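Local coordinates for DNA replication licensing factor MCM related protein (Thermoplasma acidophilum, PDB 4ME3), which probably acts as a zinc-binding, ATP-driven single-stranded DNA helicase in archaeal DNA replication, of which this chain is the N-terminal domain, at residues Thr46-Phe51 and Asp222-Leu227; Tyr72-Glu77 and Glu157-Arg162; Arg99-Glu104 and Asn263-Val268; Ile124-Ile129 and Thr257-Ile262. All coordinates share one frame; numbering follows the deposited sequence.

Overall arrangement
Contacts 1, 2 and 3 tie the N-terminal helical part, with its small parallel sheet 46-50/97-101, to the OB part, while contact 4 lies within the OB sheet. Contacts 1 and 3 are closest, with centres 9 Å apart; they share that small sheet, and Ser50 OG lies 2.6 Å from Asp102 OD2 between them. Contact 4, centred 11 Å from contact 3, is tied to it where Arg99 NH1 meets Ile262 O at 3.1 Å. Contact 2 stands apart, its centre 15 Å from that of contact 1 and 21 Å from that of contact 3. Zinc is bound by Cys147, Cys150, Cys169 and Cys172, and none of the four contacts involves that site.

Contact 1: residues Thr46-Phe51 and Asp222-Leu227; sequences TLYVSF and DDLAGL
Asp223 turns its carboxylate toward Thr46 and Tyr48 at the edge of a small sheet, and most of this contact is polar. OD2 of Asp223 lies 3.2 Å from Thr46 OG1 and 3.6 Å from Thr46 CG2, so the threonine meets it with both branches. A water bridges to the tyrosine: it donates to Asp223 OD2 at 2.6 Å and lies 2.7 Å from Tyr48 OH. This water sits at the edge of the phenol, in the ring plane, while the carboxylate is turned steeply to that ring (73°). The salt bridge from Arg99 spans the carboxylate, NH2 to OD1 of Asp223 and NE on the side of OD2, so Arg99 shares OD2 with the water. With CG of Asp223 placed between the backbone N and the carbonyl carbon (chi1 46°), the carboxylate faces the strand. Replacing Asp223 by an alanine would probably leave Arg99 without its counter-charge and the bridging water without its carboxylate acceptor. Van der Waals contact is slight: the Leu224 CD2 methyl rests 3.7 Å from Tyr48 OH. In the fold, strand 46-50 runs parallel to strand 97-101, with Leu47 packed on helices 14-27 and 31-38 and Val49 on helix 14-27. Segment 222-227 lies in the loop between OB strands 215-221 and 233-247, and it brings Leu224 onto Arg99 of strand 97-101.

Contact 2: residues Tyr72-Glu77 and Glu157-Arg162; sequences YIRAGE and EQTENR
Arg74 of helix 69-84 reaches Glu157 of the zinc-bearing extension of the OB part, making a surface salt bridge between the helical subdomain and the end of strand 153-157. The extension includes the far end of strand 123-147, which reaches the zinc ligand Cys147 and pairs antiparallel with strand 153-157. The charged interaction carries the contact. Both side chains leave the backbone with CG anti to the backbone N, and they approach each other from opposite directions. Glu157 is extended, whereas Arg74 bends at chi3 (-106°) to turn its guanidinium edge to the acid. NH2 alone makes the hydrogen bond, a bent one with an N-H...acceptor angle of 135°. Guanidinium and carboxylate are not coplanar, and the nitrogen comes to OE1 from above the carboxylate plane, 46° out of it. Putting an alanine in place of Glu157 would probably leave the Arg74 charge without this mate and its guanidinium free to turn, since its other ion pair, to Glu78, is long and weak. The like-charged Glu77 keeps its distance, its OE1 lying 6.3 Å from Glu157 OE2. Beyond the charges there is little: the Thr159 CG2 methyl stands at the guanidinium edge, 4.4 Å from Arg74 NH2. The bridge itself is lopsided, Arg74 NH2 lying 2.6 Å from Glu157 OE1 and 3.0 Å from Glu157 OE2.

Contact 3: residues Arg99-Glu104 and Asn263-Val268; sequences RIKDLE and NVRKDV
Lys101 and Asn263 bring the two backbones nearest, their CA atoms 6.4 Å apart, where short strands 99-101 and 263-267 pass at 7.6 Å between axes with 42° between their directions. No hydrogen bond joins them directly: the first belongs to the parallel pair 46-50/97-101 of the N-terminal subdomain, the second pairs antiparallel with strand 233-247 of the OB part. Asn263 has the largest share of the contact. Its CG lies anti to the backbone N (chi1 -172°), which lays the side chain along the first strand. Ile100 O abuts Asn263 CB at 3.3 Å; this carbonyl oxygen is buried here and has no hydrogen-bond partner in the model. The amide instead turns ND2 to Asp237 OD2 of strand 233-247 and, by a weak bond, to a water 3.0 Å from Asn263 ND2. The same water accepts from Asp102 N at 3.1 Å, linking the two segments just past the strand end. Arg265 completes the contact beside the asparagine: Asn263 ND2 stands 3.5 Å above one face of the guanidinium, offset toward its rim. Bending at chi2, the arginine curls back and brings NH2 4.0 Å from Lys101 CB, an oblique contact with the lysine's first methylene. A bond within its own strand helps to hold it, Arg265 NH1 donating to Val264 O at 2.9 Å.

Contact 4: residues Ile124-Ile129 and Thr257-Ile262; sequences ISVSGI and TYLYAI
Leu259 is the residue of segment 257-262 that meets Ile124 and Val126, with the Val126 and Leu259 CA atoms 8.6 Å apart. Before it come Thr257, lying on Leu240 and Ile216, and Tyr258, whose side chain touches Ile219 and Arg241. Leu259 follows on the other side of the strand and points toward 124-129. Its CG stands anti to the backbone N (chi1 -164°), which carries both methyls forward, one to each partner. CD1 of Leu259 touches Ile124 CG1 at 3.9 Å; the two side chains cross obliquely, and the isoleucine offers its ethyl branch because CG1 lies between the backbone N and the carbonyl carbon (chi1 63°). CD2 of Leu259 meets Val126 CG2 at 4.1 Å, the leucine and valine lying alongside, their side chains running opposite ways. Tyr260, on the same side of the strand as Tyr258, bonds through OH to Glu221, and Ala261 packs on Ile218 and Thr220. At Ile262 the chain turns a corner and its O accepts from Arg99. Strand 233-247 pairs with both strands of the contact and adds Val236 beside Leu259, while Ile112 and Ile115 approach Val126. With branched aliphatic groups alone meeting and no hydrogen bond between the segments, the contact is held by shape and exclusion of water, consistent with the greasy interior of an OB barrel.

Contact 1: residues Thr46-Phe51 and Asp222-Leu227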
loop_
_atom_site.group_PDB
_atom_site.type_symbol
_atom_site.label_atom_id
_atom_site.label_comp_id
_atom_site.label_asym_id
_atom_site.label_seq_id
_atom_site.Cartn_x
_atom_site.Cartn_y
_atom_site.Cartn_z
ATOM N N THR A 46 3.173 1.280 -11.216
ATOM C CA THR A 46 2.269 2.218 -10.562
ATOM C C THR A 46 1.328 2.874 -11.566
ATOM O O THR A 46 1.742 3.275 -12.655
ATOM C CB THR A 46 3.043 3.341 -9.851
ATOM O OG1 THR A 46 3.955 2.774 -8.904
ATOM C CG2 THR A 46 2.088 4.287 -9.134
ATOM N N LEU A 47 0.061 2.992 -11.183
ATOM C CA LEU A 47 -0.921 3.730 -11.964
ATOM C C LEU A 47 -1.606 4.739 -11.058
ATOM O O LEU A 47 -2.077 4.381 -9.985
ATOM C CB LEU A 47 -1.977 2.785 -12.546
ATOM C CG LEU A 47 -3.096 3.482 -13.325
ATOM C CD1 LEU A 47 -2.564 4.071 -14.621
ATOM C CD2 LEU A 47 -4.255 2.526 -13.599
ATOM N N TYR A 48 -1.647 5.994 -11.491
ATOM C CA TYR A 48 -2.424 7.018 -10.804
ATOM C C TYR A 48 -3.796 7.161 -11.446
ATOM O O TYR A 48 -3.906 7.312 -12.663
ATOM C CB TYR A 48 -1.698 8.358 -10.852
ATOM C CG TYR A 48 -0.505 8.415 -9.932
ATOM C CD1 TYR A 48 -0.643 8.837 -8.619
ATOM C CD2 TYR A 48 0.755 8.040 -10.371
ATOM C CE1 TYR A 48 0.441 8.885 -7.765
ATOM C CE2 TYR A 48 1.848 8.085 -9.521
ATOM C CZ TYR A 48 1.681 8.509 -8.222
ATOM O OH TYR A 48 2.764 8.557 -7.370
ATOM N N VAL A 49 -4.836 7.115 -10.622
ATOM C CA VAL A 49 -6.206 7.296 -11.091
ATOM C C VAL A 49 -6.782 8.572 -10.496
ATOM O O VAL A 49 -6.627 8.838 -9.305
ATOM C CB VAL A 49 -7.098 6.101 -10.706
ATOM C CG1 VAL A 49 -8.559 6.424 -10.943
ATOM C CG2 VAL A 49 -6.683 4.860 -11.490
ATOM N N SER A 50 -7.447 9.363 -11.329
ATOM C CA SER A 50 -7.982 10.645 -10.890
ATOM C C SER A 50 -9.269 10.458 -10.100
ATOM O O SER A 50 -10.199 9.798 -10.558
ATOM C CB SER A 50 -8.247 11.548 -12.094
ATOM O OG SER A 50 -8.823 12.772 -11.681
ATOM N N PHE A 51 -9.336 11.043 -8.911
ATOM C CA PHE A 51 -10.554 10.943 -8.128
ATOM C C PHE A 51 -11.700 11.658 -8.839
ATOM O O PHE A 51 -12.865 11.311 -8.650
ATOM C CB PHE A 51 -10.366 11.511 -6.723
ATOM C CG PHE A 51 -11.506 11.204 -5.809
ATOM C CD1 PHE A 51 -11.643 9.939 -5.258
ATOM C CD2 PHE A 51 -12.462 12.162 -5.523
ATOM C CE1 PHE A 51 -12.698 9.643 -4.424
ATOM C CE2 PHE A 51 -13.526 11.869 -4.691
ATOM C CZ PHE A 51 -13.641 10.609 -4.141
ATOM N N ASP A 222 8.078 2.225 -1.731
ATOM C CA ASP A 222 8.339 1.961 -3.141
ATOM C C ASP A 222 8.636 3.256 -3.903
ATOM O O ASP A 222 9.597 3.957 -3.578
ATOM C CB ASP A 222 7.164 1.173 -3.736
ATOM C CG ASP A 222 7.547 0.386 -4.976
ATOM O OD1 ASP A 222 8.740 0.391 -5.351
ATOM O OD2 ASP A 222 6.651 -0.261 -5.561
ATOM N N ASP A 223 7.825 3.576 -4.907
ATOM C CA ASP A 223 8.066 4.743 -5.749
ATOM C C ASP A 223 7.957 6.070 -5.000
ATOM O O ASP A 223 8.407 7.102 -5.498
ATOM C CB ASP A 223 7.106 4.748 -6.949
ATOM C CG ASP A 223 5.668 4.442 -6.556
ATOM O OD1 ASP A 223 5.442 3.426 -5.867
ATOM O OD2 ASP A 223 4.760 5.210 -6.942
ATOM N N LEU A 224 7.361 6.048 -3.811
ATOM C CA LEU A 224 7.207 7.266 -3.022
ATOM C C LEU A 224 8.340 7.473 -2.014
ATOM O O LEU A 224 8.471 8.554 -1.446
ATOM C CB LEU A 224 5.856 7.266 -2.297
ATOM C CG LEU A 224 4.625 7.283 -3.208
ATOM C CD1 LEU A 224 3.355 7.406 -2.376
ATOM C CD2 LEU A 224 4.720 8.407 -4.225
ATOM N N ALA A 225 9.163 6.451 -1.793
ATOM C CA ALA A 225 10.277 6.586 -0.857
ATOM C C ALA A 225 11.404 7.424 -1.455
ATOM O O ALA A 225 11.654 7.372 -2.655
ATOM C CB ALA A 225 10.798 5.215 -0.448
ATOM N N GLY A 226 12.075 8.197 -0.609
ATOM C CA GLY A 226 13.240 8.958 -1.019
ATOM C C GLY A 226 12.920 10.261 -1.725
ATOM O O GLY A 226 13.754 10.783 -2.459
ATOM N N LEU A 227 11.723 10.791 -1.498
ATOM C CA LEU A 227 11.276 12.005 -2.178
ATOM C C LEU A 227 11.227 13.226 -1.263
ATOM O O LEU A 227 11.307 14.358 -1.736
ATOM C CB LEU A 227 9.887 11.793 -2.784
ATOM C CG LEU A 227 9.766 10.739 -3.888
ATOM C CD1 LEU A 227 8.322 10.639 -4.366
ATOM C CD2 LEU A 227 10.695 11.055 -5.043
HETATM O O HOH W 1 4.981 7.413 -8.273
#

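Contact 2: residues Tyr72-Glu77 and Glu157-Arg162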
loop_
_atom_site.group_PDB
_atom_site.type_symbol
_atom_site.label_atom_id
_atom_site.label_comp_id
_atom_site.label_asym_id
_atom_site.label_seq_id
_atom_site.Cartn_x
_atom_site.Cartn_y
_atom_site.Cartn_z
ATOM N N TYR A 72 -10.655 -1.404 -1.333
ATOM C CA TYR A 72 -10.983 -0.965 -2.690
ATOM C C TYR A 72 -9.753 -0.828 -3.579
ATOM O O TYR A 72 -9.784 -1.196 -4.754
ATOM C CB TYR A 72 -11.770 0.342 -2.648
ATOM C CG TYR A 72 -13.241 0.107 -2.417
ATOM C CD1 TYR A 72 -13.709 -0.310 -1.179
ATOM C CD2 TYR A 72 -14.157 0.267 -3.443
ATOM C CE1 TYR A 72 -15.046 -0.540 -0.963
ATOM C CE2 TYR A 72 -15.502 0.038 -3.235
ATOM C CZ TYR A 72 -15.938 -0.367 -1.996
ATOM O OH TYR A 72 -17.273 -0.599 -1.776
ATOM N N ILE A 73 -8.666 -0.306 -3.022
ATOM C CA ILE A 73 -7.437 -0.150 -3.790
ATOM C C ILE A 73 -6.836 -1.519 -4.113
ATOM O O ILE A 73 -6.423 -1.770 -5.247
ATOM C CB ILE A 73 -6.423 0.752 -3.051
ATOM C CG1 ILE A 73 -6.914 2.201 -3.080
ATOM C CG2 ILE A 73 -5.046 0.647 -3.689
ATOM C CD1 ILE A 73 -6.170 3.141 -2.159
ATOM N N ARG A 74 -6.806 -2.413 -3.132
ATOM C CA ARG A 74 -6.306 -3.763 -3.371
ATOM C C ARG A 74 -7.085 -4.449 -4.497
ATOM O O ARG A 74 -6.499 -5.118 -5.349
ATOM C CB ARG A 74 -6.386 -4.603 -2.098
ATOM C CG ARG A 74 -5.861 -6.019 -2.267
ATOM C CD ARG A 74 -6.025 -6.820 -0.988
ATOM N NE ARG A 74 -4.759 -7.014 -0.289
ATOM C CZ ARG A 74 -3.916 -8.017 -0.520
ATOM N NH1 ARG A 74 -4.186 -8.934 -1.441
ATOM N NH2 ARG A 74 -2.790 -8.107 0.174
ATOM N N ALA A 75 -8.404 -4.278 -4.503
ATOM C CA ALA A 75 -9.240 -4.872 -5.545
ATOM C C ALA A 75 -8.851 -4.338 -6.918
ATOM O O ALA A 75 -8.763 -5.092 -7.883
ATOM C CB ALA A 75 -10.711 -4.605 -5.271
ATOM N N GLY A 76 -8.618 -3.032 -7.003
ATOM C CA GLY A 76 -8.214 -2.415 -8.253
ATOM C C GLY A 76 -6.889 -2.970 -8.738
ATOM O O GLY A 76 -6.714 -3.241 -9.924
ATOM N N GLU A 77 -5.948 -3.137 -7.814
ATOM C CA GLU A 77 -4.642 -3.688 -8.151
ATOM C C GLU A 77 -4.772 -5.111 -8.693
ATOM O O GLU A 77 -4.115 -5.469 -9.674
ATOM C CB GLU A 77 -3.705 -3.623 -6.932
ATOM C CG GLU A 77 -3.269 -2.196 -6.607
ATOM C CD GLU A 77 -2.647 -2.030 -5.228
ATOM O OE1 GLU A 77 -2.669 -2.990 -4.426
ATOM O OE2 GLU A 77 -2.146 -0.917 -4.947
ATOM N N GLU A 157 2.491 -12.549 0.659
ATOM C CA GLU A 157 2.573 -11.097 0.719
ATOM C C GLU A 157 2.674 -10.646 2.170
ATOM O O GLU A 157 1.988 -11.178 3.044
ATOM C CB GLU A 157 1.349 -10.457 0.061
ATOM C CG GLU A 157 1.393 -8.940 0.041
ATOM C CD GLU A 157 0.125 -8.324 -0.515
ATOM O OE1 GLU A 157 -0.738 -9.079 -1.008
ATOM O OE2 GLU A 157 -0.015 -7.084 -0.453
ATOM N N GLN A 158 3.533 -9.663 2.417
ATOM C CA GLN A 158 3.745 -9.144 3.761
ATOM C C GLN A 158 3.043 -7.802 3.924
ATOM O O GLN A 158 3.182 -6.912 3.087
ATOM C CB GLN A 158 5.239 -8.992 4.033
ATOM C CG GLN A 158 6.017 -10.274 3.844
ATOM C CD GLN A 158 5.595 -11.351 4.819
ATOM O OE1 GLN A 158 5.549 -11.122 6.025
ATOM N NE2 GLN A 158 5.270 -12.530 4.299
ATOM N N THR A 159 2.280 -7.667 5.002
ATOM C CA THR A 159 1.520 -6.449 5.248
ATOM C C THR A 159 1.765 -5.878 6.643
ATOM O O THR A 159 1.340 -4.762 6.941
ATOM C CB THR A 159 0.012 -6.704 5.078
ATOM O OG1 THR A 159 -0.390 -7.793 5.921
ATOM C CG2 THR A 159 -0.310 -7.042 3.631
ATOM N N GLU A 160 2.455 -6.635 7.491
ATOM C CA GLU A 160 2.675 -6.223 8.871
ATOM C C GLU A 160 4.161 -6.152 9.199
ATOM O O GLU A 160 5.004 -6.598 8.420
ATOM C CB GLU A 160 1.982 -7.195 9.827
ATOM C CG GLU A 160 0.473 -7.255 9.656
ATOM C CD GLU A 160 -0.195 -8.152 10.680
ATOM O OE1 GLU A 160 0.516 -8.700 11.548
ATOM O OE2 GLU A 160 -1.434 -8.308 10.617
ATOM N N ASN A 161 4.475 -5.585 10.359
ATOM C CA ASN A 161 5.856 -5.471 10.807
ATOM C C ASN A 161 6.434 -6.830 11.178
ATOM O O ASN A 161 7.644 -7.037 11.104
ATOM C CB ASN A 161 5.947 -4.514 11.996
ATOM C CG ASN A 161 5.630 -3.082 11.614
ATOM O OD1 ASN A 161 5.172 -2.810 10.503
ATOM N ND2 ASN A 161 5.870 -2.154 12.535
ATOM N N ARG A 162 5.561 -7.750 11.580
ATOM C CA ARG A 162 5.974 -9.114 11.889
ATOM C C ARG A 162 5.799 -10.000 10.659
ATOM O O ARG A 162 4.840 -9.848 9.908
ATOM C CB ARG A 162 5.158 -9.673 13.057
ATOM C CG ARG A 162 3.686 -9.883 12.742
ATOM C CD ARG A 162 2.977 -10.635 13.855
ATOM N NE ARG A 162 2.825 -9.832 15.067
ATOM C CZ ARG A 162 2.303 -10.288 16.201
ATOM N NH1 ARG A 162 1.888 -11.546 16.287
ATOM N NH2 ARG A 162 2.200 -9.489 17.254
#

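Contact 3: residues Arg99-Glu104 and Asn263-Val268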
loop_
_atom_site.group_PDB
_atom_site.type_symbol
_atom_site.label_atom_id
_atom_site.label_comp_id
_atom_site.label_asym_id
_atom_site.label_seq_id
_atom_site.Cartn_x
_atom_site.Cartn_y
_atom_site.Cartn_z
ATOM N N ARG A 99 -2.703 4.135 -7.229
ATOM C CA ARG A 99 -2.710 5.340 -6.411
ATOM C C ARG A 99 -3.816 6.288 -6.851
ATOM O O ARG A 99 -4.190 6.324 -8.021
ATOM C CB ARG A 99 -1.351 6.038 -6.490
ATOM C CG ARG A 99 -0.203 5.161 -6.021
ATOM C CD ARG A 99 1.113 5.919 -5.951
ATOM N NE ARG A 99 2.203 5.055 -5.510
ATOM C CZ ARG A 99 2.336 4.595 -4.271
ATOM N NH1 ARG A 99 1.446 4.910 -3.339
ATOM N NH2 ARG A 99 3.363 3.813 -3.960
ATOM N N ILE A 100 -4.338 7.047 -5.896
ATOM C CA ILE A 100 -5.399 8.005 -6.162
ATOM C C ILE A 100 -4.819 9.412 -6.147
ATOM O O ILE A 100 -4.075 9.773 -5.237
ATOM C CB ILE A 100 -6.507 7.920 -5.092
ATOM C CG1 ILE A 100 -7.009 6.483 -4.941
ATOM C CG2 ILE A 100 -7.665 8.846 -5.441
ATOM C CD1 ILE A 100 -7.514 5.870 -6.228
ATOM N N LYS A 101 -5.155 10.203 -7.162
ATOM C CA LYS A 101 -4.737 11.596 -7.217
ATOM C C LYS A 101 -5.955 12.498 -7.405
ATOM O O LYS A 101 -7.085 12.017 -7.507
ATOM C CB LYS A 101 -3.738 11.814 -8.356
ATOM C CG LYS A 101 -4.305 11.524 -9.735
ATOM C CD LYS A 101 -3.333 11.887 -10.842
ATOM C CE LYS A 101 -3.907 11.523 -12.201
ATOM N NZ LYS A 101 -2.979 11.835 -13.322
ATOM N N ASP A 102 -5.718 13.805 -7.432
ATOM C CA ASP A 102 -6.772 14.787 -7.670
ATOM C C ASP A 102 -7.851 14.756 -6.582
ATOM O O ASP A 102 -9.048 14.821 -6.866
ATOM C CB ASP A 102 -7.396 14.571 -9.052
ATOM C CG ASP A 102 -6.383 14.702 -10.180
ATOM O OD1 ASP A 102 -5.359 15.398 -9.998
ATOM O OD2 ASP A 102 -6.612 14.110 -11.256
ATOM N N LEU A 103 -7.415 14.667 -5.332
ATOM C CA LEU A 103 -8.324 14.655 -4.193
ATOM C C LEU A 103 -8.537 16.046 -3.598
ATOM O O LEU A 103 -9.355 16.216 -2.695
ATOM C CB LEU A 103 -7.772 13.733 -3.107
ATOM C CG LEU A 103 -7.913 12.235 -3.365
ATOM C CD1 LEU A 103 -6.989 11.449 -2.453
ATOM C CD2 LEU A 103 -9.361 11.800 -3.161
ATOM N N GLU A 104 -7.804 17.034 -4.102
ATOM C CA GLU A 104 -7.770 18.360 -3.483
ATOM C C GLU A 104 -9.128 19.064 -3.444
ATOM O O GLU A 104 -9.363 19.908 -2.579
ATOM C CB GLU A 104 -6.742 19.262 -4.177
ATOM C CG GLU A 104 -7.115 19.682 -5.590
ATOM C CD GLU A 104 -6.823 18.611 -6.621
ATOM O OE1 GLU A 104 -6.167 17.607 -6.269
ATOM O OE2 GLU A 104 -7.248 18.778 -7.782
ATOM N N ASN A 263 -0.427 9.242 -2.087
ATOM C CA ASN A 263 -0.061 10.268 -3.054
ATOM C C ASN A 263 0.627 11.420 -2.325
ATOM O O ASN A 263 0.246 11.771 -1.207
ATOM C CB ASN A 263 -1.306 10.767 -3.793
ATOM C CG ASN A 263 -0.980 11.701 -4.946
ATOM O OD1 ASN A 263 -0.067 11.450 -5.731
ATOM N ND2 ASN A 263 -1.735 12.785 -5.055
ATOM N N VAL A 264 1.647 11.995 -2.954
ATOM C CA VAL A 264 2.426 13.065 -2.338
ATOM C C VAL A 264 2.612 14.220 -3.314
ATOM O O VAL A 264 2.906 14.005 -4.492
ATOM C CB VAL A 264 3.818 12.559 -1.898
ATOM C CG1 VAL A 264 4.720 13.719 -1.515
ATOM C CG2 VAL A 264 3.686 11.571 -0.745
ATOM N N ARG A 265 2.434 15.442 -2.819
ATOM C CA ARG A 265 2.666 16.646 -3.619
ATOM C C ARG A 265 3.506 17.639 -2.831
ATOM O O ARG A 265 3.329 17.783 -1.625
ATOM C CB ARG A 265 1.343 17.304 -4.013
ATOM C CG ARG A 265 0.529 16.517 -5.024
ATOM C CD ARG A 265 1.179 16.519 -6.404
ATOM N NE ARG A 265 0.363 15.798 -7.378
ATOM C CZ ARG A 265 0.428 14.487 -7.596
ATOM N NH1 ARG A 265 1.277 13.726 -6.917
ATOM N NH2 ARG A 265 -0.363 13.932 -8.503
ATOM N N LYS A 266 4.412 18.324 -3.522
ATOM C CA LYS A 266 5.292 19.307 -2.896
ATOM C C LYS A 266 5.140 20.685 -3.527
ATOM O O LYS A 266 4.709 20.810 -4.672
ATOM C CB LYS A 266 6.752 18.870 -3.022
ATOM C CG LYS A 266 7.117 17.677 -2.164
ATOM C CD LYS A 266 8.552 17.776 -1.678
ATOM C CE LYS A 266 9.523 17.302 -2.732
ATOM N NZ LYS A 266 10.937 17.499 -2.314
ATOM N N ASP A 267 5.506 21.718 -2.774
ATOM C CA ASP A 267 5.541 23.075 -3.307
ATOM C C ASP A 267 6.603 23.891 -2.578
ATOM O O ASP A 267 7.050 23.514 -1.495
ATOM C CB ASP A 267 4.175 23.744 -3.164
ATOM C CG ASP A 267 3.839 24.077 -1.727
ATOM O OD1 ASP A 267 3.501 23.147 -0.965
ATOM O OD2 ASP A 267 3.911 25.270 -1.363
ATOM N N VAL A 268 7.012 25.006 -3.178
ATOM C CA VAL A 268 8.021 25.869 -2.572
ATOM C C VAL A 268 7.403 27.198 -2.151
ATOM O O VAL A 268 6.520 27.721 -2.830
ATOM C CB VAL A 268 9.196 26.145 -3.537
ATOM C CG1 VAL A 268 9.658 24.855 -4.198
ATOM C CG2 VAL A 268 8.809 27.181 -4.584
HETATM O O HOH W 2 -2.971 14.982 -6.728
#

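Contact 4: residues Ile124-Ile129 and Thr257-Ile262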
loop_
_atom_site.group_PDB
_atom_site.type_symbol
_atom_site.label_atom_id
_atom_site.label_comp_id
_atom_site.label_asym_id
_atom_site.label_seq_id
_atom_site.Cartn_x
_atom_site.Cartn_y
_atom_site.Cartn_z
ATOM N N ILE A 124 -7.419 10.217 3.958
ATOM C CA ILE A 124 -7.480 11.638 4.260
ATOM C C ILE A 124 -6.284 12.365 3.659
ATOM O O ILE A 124 -5.333 11.734 3.193
ATOM C CB ILE A 124 -7.530 11.889 5.784
ATOM C CG1 ILE A 124 -6.258 11.374 6.463
ATOM C CG2 ILE A 124 -8.760 11.216 6.388
ATOM C CD1 ILE A 124 -6.153 11.763 7.933
ATOM N N SER A 125 -6.342 13.690 3.662
ATOM C CA SER A 125 -5.239 14.508 3.177
ATOM C C SER A 125 -4.713 15.368 4.313
ATOM O O SER A 125 -5.486 16.004 5.021
ATOM C CB SER A 125 -5.698 15.394 2.023
ATOM O OG SER A 125 -6.240 14.611 0.974
ATOM N N VAL A 126 -3.395 15.393 4.470
ATOM C CA VAL A 126 -2.753 16.152 5.536
ATOM C C VAL A 126 -1.615 16.979 4.960
ATOM O O VAL A 126 -0.894 16.519 4.078
ATOM C CB VAL A 126 -2.205 15.209 6.619
ATOM C CG1 VAL A 126 -1.703 15.997 7.817
ATOM C CG2 VAL A 126 -3.277 14.219 7.040
ATOM N N SER A 127 -1.459 18.202 5.454
ATOM C CA SER A 127 -0.393 19.076 4.988
ATOM C C SER A 127 0.532 19.443 6.134
ATOM O O SER A 127 0.136 19.420 7.299
ATOM C CB SER A 127 -0.973 20.342 4.357
ATOM O OG SER A 127 -1.708 21.095 5.305
ATOM N N GLY A 128 1.774 19.773 5.801
ATOM C CA GLY A 128 2.744 20.142 6.811
ATOM C C GLY A 128 4.123 20.386 6.242
ATOM O O GLY A 128 4.318 20.411 5.030
ATOM N N ILE A 129 5.083 20.572 7.141
ATOM C CA ILE A 129 6.466 20.807 6.770
ATOM C C ILE A 129 7.300 19.618 7.228
ATOM O O ILE A 129 7.175 19.174 8.365
ATOM C CB ILE A 129 6.997 22.083 7.446
ATOM C CG1 ILE A 129 6.089 23.269 7.116
ATOM C CG2 ILE A 129 8.436 22.353 7.014
ATOM C CD1 ILE A 129 6.406 24.524 7.899
ATOM N N THR A 257 -1.374 7.703 15.892
ATOM C CA THR A 257 -1.701 7.600 14.479
ATOM C C THR A 257 -0.506 7.948 13.604
ATOM O O THR A 257 0.367 8.723 14.002
ATOM C CB THR A 257 -2.854 8.536 14.098
ATOM O OG1 THR A 257 -2.514 9.881 14.450
ATOM C CG2 THR A 257 -4.139 8.134 14.807
ATOM N N TYR A 258 -0.481 7.360 12.412
ATOM C CA TYR A 258 0.478 7.726 11.381
ATOM C C TYR A 258 -0.215 7.592 10.034
ATOM O O TYR A 258 -1.283 6.994 9.938
ATOM C CB TYR A 258 1.734 6.852 11.451
ATOM C CG TYR A 258 1.544 5.407 11.044
ATOM C CD1 TYR A 258 1.171 4.444 11.975
ATOM C CD2 TYR A 258 1.761 5.000 9.733
ATOM C CE1 TYR A 258 1.014 3.119 11.610
ATOM C CE2 TYR A 258 1.602 3.680 9.359
ATOM C CZ TYR A 258 1.231 2.744 10.302
ATOM O OH TYR A 258 1.069 1.431 9.926
ATOM N N LEU A 259 0.383 8.157 8.994
ATOM C CA LEU A 259 -0.253 8.169 7.688
ATOM C C LEU A 259 0.522 7.304 6.711
ATOM O O LEU A 259 1.729 7.473 6.555
ATOM C CB LEU A 259 -0.335 9.596 7.165
ATOM C CG LEU A 259 -1.296 9.842 5.997
ATOM C CD1 LEU A 259 -2.742 9.698 6.451
ATOM C CD2 LEU A 259 -1.053 11.218 5.404
ATOM N N TYR A 260 -0.178 6.372 6.071
ATOM C CA TYR A 260 0.397 5.574 4.997
ATOM C C TYR A 260 0.151 6.275 3.668
ATOM O O TYR A 260 -0.988 6.373 3.202
ATOM C CB TYR A 260 -0.218 4.177 4.973
ATOM C CG TYR A 260 0.361 3.309 3.888
ATOM C CD1 TYR A 260 1.544 2.614 4.090
ATOM C CD2 TYR A 260 -0.264 3.199 2.654
ATOM C CE1 TYR A 260 2.084 1.826 3.100
ATOM C CE2 TYR A 260 0.271 2.413 1.651
ATOM C CZ TYR A 260 1.447 1.728 1.881
ATOM O OH TYR A 260 1.989 0.941 0.892
ATOM N N ALA A 261 1.224 6.756 3.050
ATOM C CA ALA A 261 1.108 7.626 1.887
ATOM C C ALA A 261 0.594 6.897 0.648
ATOM O O ALA A 261 1.092 5.827 0.289
ATOM C CB ALA A 261 2.451 8.275 1.585
ATOM N N ILE A 262 -0.410 7.490 0.007
ATOM C CA ILE A 262 -0.912 7.007 -1.276
ATOM C C ILE A 262 -0.500 7.950 -2.401
ATOM O O ILE A 262 -0.256 7.519 -3.529
ATOM C CB ILE A 262 -2.450 6.879 -1.259
ATOM C CG1 ILE A 262 -2.885 5.814 -0.250
ATOM C CG2 ILE A 262 -2.971 6.541 -2.639
ATOM C CD1 ILE A 262 -2.387 4.420 -0.560
#